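Side-chain contact in zinc chaperone AztD (Citrobacter koseri, PDB 6CMK), which acts as a periplasmic zinc chaperone, binding zinc with high affinity and handing one ion directly to the solute-binding protein AztC: residues 321-326 / 330-335. Residues are numbered along the deposited sequence; the frame is centred on the assembly and turned at random.
Sequences KLNQID and GEISQS
D326 and E331 pair across the third and fourth strands of a four-stranded antiparallel propeller blade, 321-326 with 331-337, and because G330 also faces D326 the hairpin closes with a G1 beta bulge. There D326 N reaches E331 O at 2.9 Å, while D326 OD1 is held by K329 N in the turn. Farther along, an irregularity at S333, whose N binds Q324 O, places S333 and Q334 around the amide of Q324. The Q324 chain is extended as far as its amide, with CG anti to the backbone N (chi1 -178°), and its OE1 accepts two bonds from opposite faces of the amide: S333 OG at 2.7 Å and Q334 NE2 at 3.1 Å. The second donor sits 50° out of the carbonyl plane, and the two amides are turned 60° apart. On the face carrying N323, I325, I332 and S335, S335 OG donates to N323 OD1 at 2.6 Å, and I325 CD1 packs on I332 CG1 at 3.6 Å. N323 ND2 bonds to V315 O and T317 OG1 of the adjacent strand 312-317. Side-chain amides thus supplement the backbone ladder: N323 ties three strands together, and the doubly gripped OE1 fixes the rotation of Q324 where strand pairing is irregular.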
loop_
_atom_site.group_PDB
_atom_site.type_symbol
_atom_site.label_atom_id
_atom_site.label_comp_id
_atom_site.label_asym_id
_atom_site.label_seq_id
_atom_site.Cartn_x
_atom_site.Cartn_y
_atom_site.Cartn_z
ATOM N N LYS B 321 6.506 9.996 -30.909
ATOM C CA LYS B 321 7.543 9.751 -29.921
ATOM C C LYS B 321 6.956 9.584 -28.525
ATOM O O LYS B 321 5.977 10.232 -28.143
ATOM C CB LYS B 321 8.566 10.887 -29.888
ATOM C CG LYS B 321 9.418 11.038 -31.143
ATOM C CD LYS B 321 10.565 11.991 -30.835
ATOM C CE LYS B 321 11.401 12.343 -32.048
ATOM N NZ LYS B 321 12.624 13.077 -31.605
ATOM N N LEU B 322 7.585 8.704 -27.763
ATOM C CA LEU B 322 7.333 8.584 -26.337
ATOM C C LEU B 322 8.402 9.385 -25.611
ATOM O O LEU B 322 9.587 9.271 -25.939
ATOM C CB LEU B 322 7.367 7.116 -25.914
ATOM C CG LEU B 322 7.036 6.852 -24.438
ATOM C CD1 LEU B 322 5.606 7.232 -24.121
ATOM C CD2 LEU B 322 7.292 5.403 -24.092
ATOM N N ASN B 323 7.989 10.221 -24.657
ATOM C CA ASN B 323 8.915 11.101 -23.954
ATOM C C ASN B 323 8.905 10.777 -22.467
ATOM O O ASN B 323 7.841 10.697 -21.849
ATOM C CB ASN B 323 8.566 12.576 -24.169
ATOM C CG ASN B 323 8.413 12.935 -25.626
ATOM O OD1 ASN B 323 9.356 13.410 -26.251
ATOM N ND2 ASN B 323 7.215 12.730 -26.174
ATOM N N GLN B 324 10.090 10.586 -21.910
ATOM C CA GLN B 324 10.263 10.311 -20.490
ATOM C C GLN B 324 10.328 11.630 -19.729
ATOM O O GLN B 324 11.159 12.492 -20.041
ATOM C CB GLN B 324 11.539 9.496 -20.284
ATOM C CG GLN B 324 11.809 9.101 -18.850
ATOM C CD GLN B 324 13.172 8.451 -18.699
ATOM O OE1 GLN B 324 14.202 9.060 -18.995
ATOM N NE2 GLN B 324 13.181 7.206 -18.254
ATOM N N ILE B 325 9.448 11.797 -18.745
ATOM C CA ILE B 325 9.447 12.973 -17.882
ATOM C C ILE B 325 10.137 12.622 -16.574
ATOM O O ILE B 325 9.666 11.755 -15.828
ATOM C CB ILE B 325 8.023 13.470 -17.594
ATOM C CG1 ILE B 325 7.263 13.722 -18.892
ATOM C CG2 ILE B 325 8.081 14.720 -16.722
ATOM C CD1 ILE B 325 7.949 14.697 -19.823
ATOM N N ASP B 326 11.219 13.336 -16.275
ATOM C CA ASP B 326 11.861 13.285 -14.959
ATOM C C ASP B 326 11.160 14.326 -14.101
ATOM O O ASP B 326 11.390 15.531 -14.249
ATOM C CB ASP B 326 13.356 13.546 -15.077
ATOM C CG ASP B 326 14.074 13.478 -13.742
ATOM O OD1 ASP B 326 13.437 13.699 -12.688
ATOM O OD2 ASP B 326 15.290 13.199 -13.750
ATOM N N GLY B 330 11.987 18.190 -13.519
ATOM C CA GLY B 330 11.100 19.058 -14.268
ATOM C C GLY B 330 11.472 19.182 -15.729
ATOM O O GLY B 330 11.393 20.280 -16.295
ATOM N N GLU B 331 11.846 18.075 -16.367
ATOM C CA GLU B 331 12.264 18.129 -17.756
ATOM C C GLU B 331 12.019 16.791 -18.436
ATOM O O GLU B 331 11.859 15.756 -17.785
ATOM C CB GLU B 331 13.742 18.504 -17.860
ATOM C CG GLU B 331 14.658 17.449 -17.279
ATOM C CD GLU B 331 16.102 17.903 -17.230
ATOM O OE1 GLU B 331 16.348 19.130 -17.266
ATOM O OE2 GLU B 331 16.990 17.031 -17.157
ATOM N N ILE B 332 12.007 16.832 -19.766
ATOM C CA ILE B 332 12.043 15.623 -20.584
ATOM C C ILE B 332 13.471 15.102 -20.586
ATOM O O ILE B 332 14.384 15.775 -21.079
ATOM C CB ILE B 332 11.571 15.910 -22.015
ATOM C CG1 ILE B 332 10.138 16.442 -22.008
ATOM C CG2 ILE B 332 11.681 14.649 -22.876
ATOM C CD1 ILE B 332 9.648 16.888 -23.363
ATOM N N SER B 333 13.669 13.897 -20.055
ATOM C CA SER B 333 15.018 13.346 -19.964
ATOM C C SER B 333 15.432 12.576 -21.212
ATOM O O SER B 333 16.630 12.513 -21.520
ATOM C CB SER B 333 15.141 12.454 -18.723
ATOM O OG SER B 333 13.953 11.718 -18.507
ATOM N N GLN B 334 14.483 12.016 -21.955
ATOM C CA GLN B 334 14.803 11.414 -23.244
ATOM C C GLN B 334 13.509 11.117 -23.991
ATOM O O GLN B 334 12.417 11.131 -23.418
ATOM C CB GLN B 334 15.631 10.141 -23.082
ATOM C CG GLN B 334 14.936 9.038 -22.314
ATOM C CD GLN B 334 15.798 7.803 -22.168
ATOM O OE1 GLN B 334 16.443 7.369 -23.119
ATOM N NE2 GLN B 334 15.813 7.229 -20.976
ATOM N N SER B 335 13.662 10.828 -25.286
ATOM C CA SER B 335 12.556 10.549 -26.193
ATOM C C SER B 335 12.950 9.409 -27.121
ATOM O O SER B 335 14.128 9.232 -27.437
ATOM C CB SER B 335 12.187 11.781 -27.029
ATOM O OG SER B 335 11.895 12.890 -26.199
#